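Sensor protein DivL (Caulobacter crescentus, PDB 4Q20) is required for cell division and growth and catalyses phosphorylation of CtrA, the present fragment being its C-terminal HisKA and GHKL ATPase part. Local coordinates at residues E187-V192 / T250-E255; R197-H202 / V237-E242. All coordinates share one frame; numbering follows the deposited sequence.

Overall arrangement
After the long helices 26-66 and 73-103, which belong to the phospho-acceptor (HisKA) part, the chain enters the GHKL ATPase-like part, where both contacts lie. Strand 187-194 is the middle strand of the mixed sheet, and from it the chain runs on through 197-202 and helix 222-232 to the outermost strand 236-241. Contact 2 closes this inner loop. Strand 247-254 then returns between the two, and contact 1 closes the outer loop, with contact 2 nested inside it. The centres are about 18 Å apart, yet strands 236-241 and 247-254 are neighbours, joined by a probable hydrogen bond from Thr250 N to Ala238 O at 3.0 Å.

Contact 1: E187-V192 / T250-E255; sequences EVRLDV and TCHLPE
Glu187 to Asp191 pair antiparallel with Pro254 to Thr250, on two inner strands of the mixed sheet of a GHKL-type alpha/beta sandwich. At the start of the first strand, the Glu187 carboxylate is nearly coplanar with the His252 imidazole, 21° between planes. His252 ND1 is shared by both oxygens through their syn lone pairs, Glu187 OE1 at 3.0 Å and Glu187 OE2 at 3.2 Å, a forked grip that would restrain rotation of the ring. The same imidazole stacks on Trp236 in the next strand. Val188 turns to the other face of the sheet and forms a hydrogen-bonded pair with Leu253: Val188 N reaches Leu253 O over 2.8 Å, almost straight at 175°, and Leu253 N returns a bond to Val188 O. Arg189 is back on the His252 face. Its CG sits between the backbone N and the carbonyl carbon (chi1 60°), and the chain bends at chi3, carrying the guanidinium across Thr250 and alongside His252. His252 CE1 lies over one guanidinium face, with the two planes steeply inclined, while Thr250 CG2 comes within 3.5 Å of Arg189 NE. Leu190 repeats the two-bond backbone pairing with Cys251. Leu190 CD1 packs on Leu253 CD1 at 3.9 Å, in a hydrophobic layer continued by Leu156 and Leu163 of helix 153-170 and Leu120 of helix 116-133. Asp191 completes the polar row on the opposite face. Asp191 OD1 takes Arg189 NH2 almost in the guanidinium plane, a salt bridge of 3.2 Å that may offset the like charge of nearby Arg182. Thr250 reaches the same carboxylate oxygen, its OG1 lying 3.1 Å from Asp191 OD1 and its methyl CG2 pressing close beside it.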
loop_
_atom_site.group_PDB
_atom_site.type_symbol
_atom_site.label_atom_id
_atom_site.label_comp_id
_atom_site.label_asym_id
_atom_site.label_seq_id
_atom_site.Cartn_x
_atom_site.Cartn_y
_atom_site.Cartn_z
ATOM N N GLU A 187 31.668 14.561 -18.052
ATOM C CA GLU A 187 30.452 13.988 -17.465
ATOM C C GLU A 187 29.195 14.711 -17.965
ATOM O O GLU A 187 29.273 15.802 -18.544
ATOM C CB GLU A 187 30.498 14.051 -15.911
ATOM C CG GLU A 187 30.515 15.465 -15.336
ATOM C CD GLU A 187 29.935 15.716 -13.955
ATOM O OE1 GLU A 187 29.639 14.741 -13.234
ATOM O OE2 GLU A 187 29.790 16.900 -13.583
ATOM N N VAL A 188 28.031 14.124 -17.656
ATOM C CA VAL A 188 26.747 14.747 -17.899
ATOM C C VAL A 188 26.104 14.899 -16.530
ATOM O O VAL A 188 26.103 13.955 -15.746
ATOM C CB VAL A 188 25.872 14.005 -18.946
ATOM C CG1 VAL A 188 24.386 14.361 -18.813
ATOM C CG2 VAL A 188 26.365 14.319 -20.353
ATOM N N ARG A 189 25.626 16.098 -16.219
ATOM C CA ARG A 189 24.969 16.358 -14.947
ATOM C C ARG A 189 23.514 16.758 -15.161
ATOM O O ARG A 189 23.226 17.676 -15.925
ATOM C CB ARG A 189 25.728 17.394 -14.087
ATOM C CG ARG A 189 25.930 18.783 -14.689
ATOM C CD ARG A 189 26.746 19.667 -13.764
ATOM N NE ARG A 189 25.974 20.160 -12.619
ATOM C CZ ARG A 189 26.516 20.582 -11.481
ATOM N NH1 ARG A 189 27.836 20.565 -11.318
ATOM N NH2 ARG A 189 25.745 21.012 -10.493
ATOM N N LEU A 190 22.602 16.047 -14.500
ATOM C CA LEU A 190 21.164 16.313 -14.549
ATOM C C LEU A 190 20.779 17.063 -13.279
ATOM O O LEU A 190 21.021 16.560 -12.184
ATOM C CB LEU A 190 20.360 14.994 -14.693
ATOM C CG LEU A 190 20.808 14.026 -15.807
ATOM C CD1 LEU A 190 20.110 12.712 -15.690
ATOM C CD2 LEU A 190 20.582 14.600 -17.189
ATOM N N ASP A 191 20.241 18.277 -13.407
ATOM C CA ASP A 191 19.876 19.057 -12.223
ATOM C C ASP A 191 18.368 19.220 -12.091
ATOM O O ASP A 191 17.663 19.318 -13.093
ATOM C CB ASP A 191 20.542 20.446 -12.235
ATOM C CG ASP A 191 22.035 20.448 -12.513
ATOM O OD1 ASP A 191 22.814 20.367 -11.538
ATOM O OD2 ASP A 191 22.427 20.606 -13.712
ATOM N N VAL A 192 17.868 19.219 -10.855
ATOM C CA VAL A 192 16.453 19.438 -10.557
ATOM C C VAL A 192 16.436 20.484 -9.440
ATOM O O VAL A 192 16.648 20.184 -8.256
ATOM C CB VAL A 192 15.614 18.160 -10.246
ATOM C CG1 VAL A 192 14.174 18.532 -9.905
ATOM C CG2 VAL A 192 15.647 17.179 -11.415
ATOM N N THR A 250 21.645 17.191 -8.026
ATOM C CA THR A 250 22.405 16.894 -9.236
ATOM C C THR A 250 22.743 15.413 -9.311
ATOM O O THR A 250 23.145 14.825 -8.305
ATOM C CB THR A 250 23.718 17.720 -9.290
ATOM O OG1 THR A 250 23.483 19.071 -8.858
ATOM C CG2 THR A 250 24.368 17.705 -10.678
ATOM N N CYS A 251 22.649 14.848 -10.518
ATOM C CA CYS A 251 23.065 13.490 -10.862
ATOM C C CYS A 251 24.302 13.637 -11.684
ATOM O O CYS A 251 24.251 14.239 -12.749
ATOM C CB CYS A 251 21.984 12.727 -11.628
ATOM S SG CYS A 251 20.402 12.617 -10.761
ATOM N N HIS A 252 25.413 13.147 -11.201
ATOM C CA HIS A 252 26.643 13.228 -11.947
ATOM C C HIS A 252 26.847 11.900 -12.614
ATOM O O HIS A 252 26.997 10.879 -11.932
ATOM C CB HIS A 252 27.800 13.597 -11.020
ATOM C CG HIS A 252 27.658 14.949 -10.407
ATOM N ND1 HIS A 252 28.366 16.036 -10.895
ATOM C CD2 HIS A 252 26.904 15.347 -9.356
ATOM C CE1 HIS A 252 28.020 17.057 -10.134
ATOM N NE2 HIS A 252 27.142 16.697 -9.194
ATOM N N LEU A 253 26.764 11.892 -13.948
ATOM C CA LEU A 253 26.918 10.672 -14.750
ATOM C C LEU A 253 28.171 10.773 -15.594
ATOM O O LEU A 253 28.221 11.648 -16.456
ATOM C CB LEU A 253 25.680 10.437 -15.632
ATOM C CG LEU A 253 24.346 10.247 -14.903
ATOM C CD1 LEU A 253 23.187 10.377 -15.868
ATOM C CD2 LEU A 253 24.300 8.917 -14.152
ATOM N N PRO A 254 29.227 9.972 -15.322
ATOM C CA PRO A 254 30.464 10.105 -16.110
ATOM C C PRO A 254 30.323 9.573 -17.545
ATOM O O PRO A 254 29.507 8.689 -17.809
ATOM C CB PRO A 254 31.493 9.294 -15.309
ATOM C CG PRO A 254 30.679 8.252 -14.622
ATOM C CD PRO A 254 29.356 8.921 -14.294
ATOM N N GLU A 255 31.139 10.127 -18.461
ATOM C CA GLU A 255 31.225 9.748 -19.871
ATOM C C GLU A 255 31.952 8.414 -20.003
ATOM O O GLU A 255 32.908 8.150 -19.263
ATOM C CB GLU A 255 31.973 10.822 -20.698
ATOM C CG GLU A 255 31.275 12.165 -20.879
ATOM C CD GLU A 255 32.072 13.201 -21.653
ATOM O OE1 GLU A 255 33.320 13.096 -21.695
ATOM O OE2 GLU A 255 31.444 14.115 -22.236
#

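Contact 2: R197-H202 / V237-E242; sequences RGVPFH and VALESE
Val199 meets Leu239 and Ser241 where the segment 197-202 passes beside the outermost strand 236-241. At its base, Val199 CB is 3.6 Å from Ser241 OG and only slightly farther from Leu239 CD2. Of its two methyls, CG1 stands anti to the backbone N (chi1 -175°), which sets CG2 beside that nitrogen and on the side of the hydroxyl. Val199 CG1 brushes Leu239 CD2 at 4.1 Å, whereas CG2 comes closer, 3.7 Å from the same methyl and equally near Ser241 OG. The valine and leucine thus reach toward each other tip to tip, and Ile207 and Gln204 touch both of them. Beside this apolar patch, Val199 N donates to Ser241 OG across 2.8 Å with a bend at the hydrogen (149°). The serine hydroxyl, pointed at the loop, also has weak hydrogen bonds with Gly246 O and Ser247 OG, so it links the loop to the turn before strand 247-254 and to the first residue of that strand. One residue earlier, Gly198 CA makes a CA-H...O contact with Glu242 O at 3.6 Å, and a backbone hydrogen bond joins Gly198 to Pro243. Gly198 is the last glycine of the DxGxG element, the G1 box of the GHKL ATPase family, which in relatives lines the nucleotide pocket; here this glycine and the valine after it are held against the outermost strand of the sheet.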
loop_
_atom_site.group_PDB
_atom_site.type_symbol
_atom_site.label_atom_id
_atom_site.label_comp_id
_atom_site.label_asym_id
_atom_site.label_seq_id
_atom_site.Cartn_x
_atom_site.Cartn_y
_atom_site.Cartn_z
ATOM N N ARG A 197 11.272 25.744 -0.165
ATOM C CA ARG A 197 11.894 25.800 1.133
ATOM C C ARG A 197 13.156 24.966 1.028
ATOM O O ARG A 197 13.163 23.879 0.411
ATOM C CB ARG A 197 10.930 25.242 2.197
ATOM N N GLY A 198 14.232 25.502 1.567
ATOM C CA GLY A 198 15.480 24.770 1.539
ATOM C C GLY A 198 15.483 23.653 2.558
ATOM O O GLY A 198 14.677 23.647 3.496
ATOM N N VAL A 199 16.382 22.698 2.365
ATOM C CA VAL A 199 16.582 21.599 3.286
ATOM C C VAL A 199 17.301 22.170 4.535
ATOM O O VAL A 199 18.369 22.776 4.380
ATOM C CB VAL A 199 17.401 20.488 2.589
ATOM C CG1 VAL A 199 17.536 19.254 3.471
ATOM C CG2 VAL A 199 16.796 20.123 1.238
ATOM N N PRO A 200 16.746 22.071 5.770
ATOM C CA PRO A 200 17.510 22.572 6.929
ATOM C C PRO A 200 18.827 21.799 7.078
ATOM O O PRO A 200 18.869 20.593 6.843
ATOM C CB PRO A 200 16.568 22.360 8.120
ATOM C CG PRO A 200 15.600 21.325 7.674
ATOM C CD PRO A 200 15.490 21.408 6.182
ATOM N N PHE A 201 19.898 22.511 7.441
ATOM C CA PHE A 201 21.269 22.019 7.571
ATOM C C PHE A 201 21.408 20.590 8.193
ATOM O O PHE A 201 22.210 19.784 7.693
ATOM C CB PHE A 201 22.123 23.026 8.381
ATOM C CG PHE A 201 23.454 22.433 8.772
ATOM C CD1 PHE A 201 24.470 22.285 7.828
ATOM C CD2 PHE A 201 23.642 21.883 10.039
ATOM C CE1 PHE A 201 25.666 21.646 8.158
ATOM C CE2 PHE A 201 24.832 21.234 10.365
ATOM C CZ PHE A 201 25.837 21.121 9.423
ATOM N N HIS A 202 20.696 20.314 9.304
ATOM C CA HIS A 202 20.807 19.045 10.031
ATOM C C HIS A 202 20.321 17.841 9.220
ATOM O O HIS A 202 20.826 16.739 9.441
ATOM C CB HIS A 202 20.099 19.091 11.396
ATOM C CG HIS A 202 18.648 19.464 11.352
ATOM N ND1 HIS A 202 17.656 18.506 11.467
ATOM C CD2 HIS A 202 18.069 20.686 11.263
ATOM C CE1 HIS A 202 16.509 19.168 11.424
ATOM N NE2 HIS A 202 16.706 20.483 11.295
ATOM N N VAL A 237 25.345 11.421 -6.588
ATOM C CA VAL A 237 24.315 12.459 -6.451
ATOM C C VAL A 237 24.747 13.461 -5.416
ATOM O O VAL A 237 25.530 13.149 -4.540
ATOM C CB VAL A 237 22.887 11.909 -6.138
ATOM C CG1 VAL A 237 22.342 11.149 -7.310
ATOM C CG2 VAL A 237 22.873 11.024 -4.901
ATOM N N ALA A 238 24.233 14.668 -5.524
ATOM C CA ALA A 238 24.552 15.755 -4.607
ATOM C C ALA A 238 23.331 16.643 -4.375
ATOM O O ALA A 238 22.416 16.676 -5.198
ATOM C CB ALA A 238 25.704 16.577 -5.157
ATOM N N LEU A 239 23.309 17.308 -3.215
ATOM C CA LEU A 239 22.300 18.274 -2.827
ATOM C C LEU A 239 22.971 19.605 -2.492
ATOM O O LEU A 239 23.865 19.659 -1.649
ATOM C CB LEU A 239 21.433 17.792 -1.643
ATOM C CG LEU A 239 20.560 18.880 -0.968
ATOM C CD1 LEU A 239 19.462 19.429 -1.924
ATOM C CD2 LEU A 239 20.013 18.412 0.378
ATOM N N GLU A 240 22.531 20.666 -3.176
ATOM C CA GLU A 240 22.947 22.044 -2.928
ATOM C C GLU A 240 21.730 22.761 -2.393
ATOM O O GLU A 240 20.736 22.886 -3.112
ATOM C CB GLU A 240 23.518 22.719 -4.182
ATOM C CG GLU A 240 24.501 23.830 -3.827
ATOM C CD GLU A 240 24.885 24.781 -4.946
ATOM O OE1 GLU A 240 23.982 25.238 -5.687
ATOM O OE2 GLU A 240 26.088 25.118 -5.044
ATOM N N SER A 241 21.756 23.135 -1.103
ATOM C CA SER A 241 20.591 23.761 -0.493
ATOM C C SER A 241 20.925 24.858 0.492
ATOM O O SER A 241 21.987 24.872 1.109
ATOM C CB SER A 241 19.726 22.722 0.214
ATOM O OG SER A 241 18.527 23.313 0.692
ATOM N N GLU A 242 19.960 25.761 0.650
ATOM C CA GLU A 242 19.942 26.876 1.582
ATOM C C GLU A 242 18.455 27.179 1.883
ATOM O O GLU A 242 17.726 27.474 0.926
ATOM C CB GLU A 242 20.697 28.093 1.013
ATOM C CG GLU A 242 21.100 29.097 2.078
ATOM C CD GLU A 242 19.983 29.996 2.576
ATOM O OE1 GLU A 242 19.573 30.908 1.822
ATOM O OE2 GLU A 242 19.501 29.777 3.711
#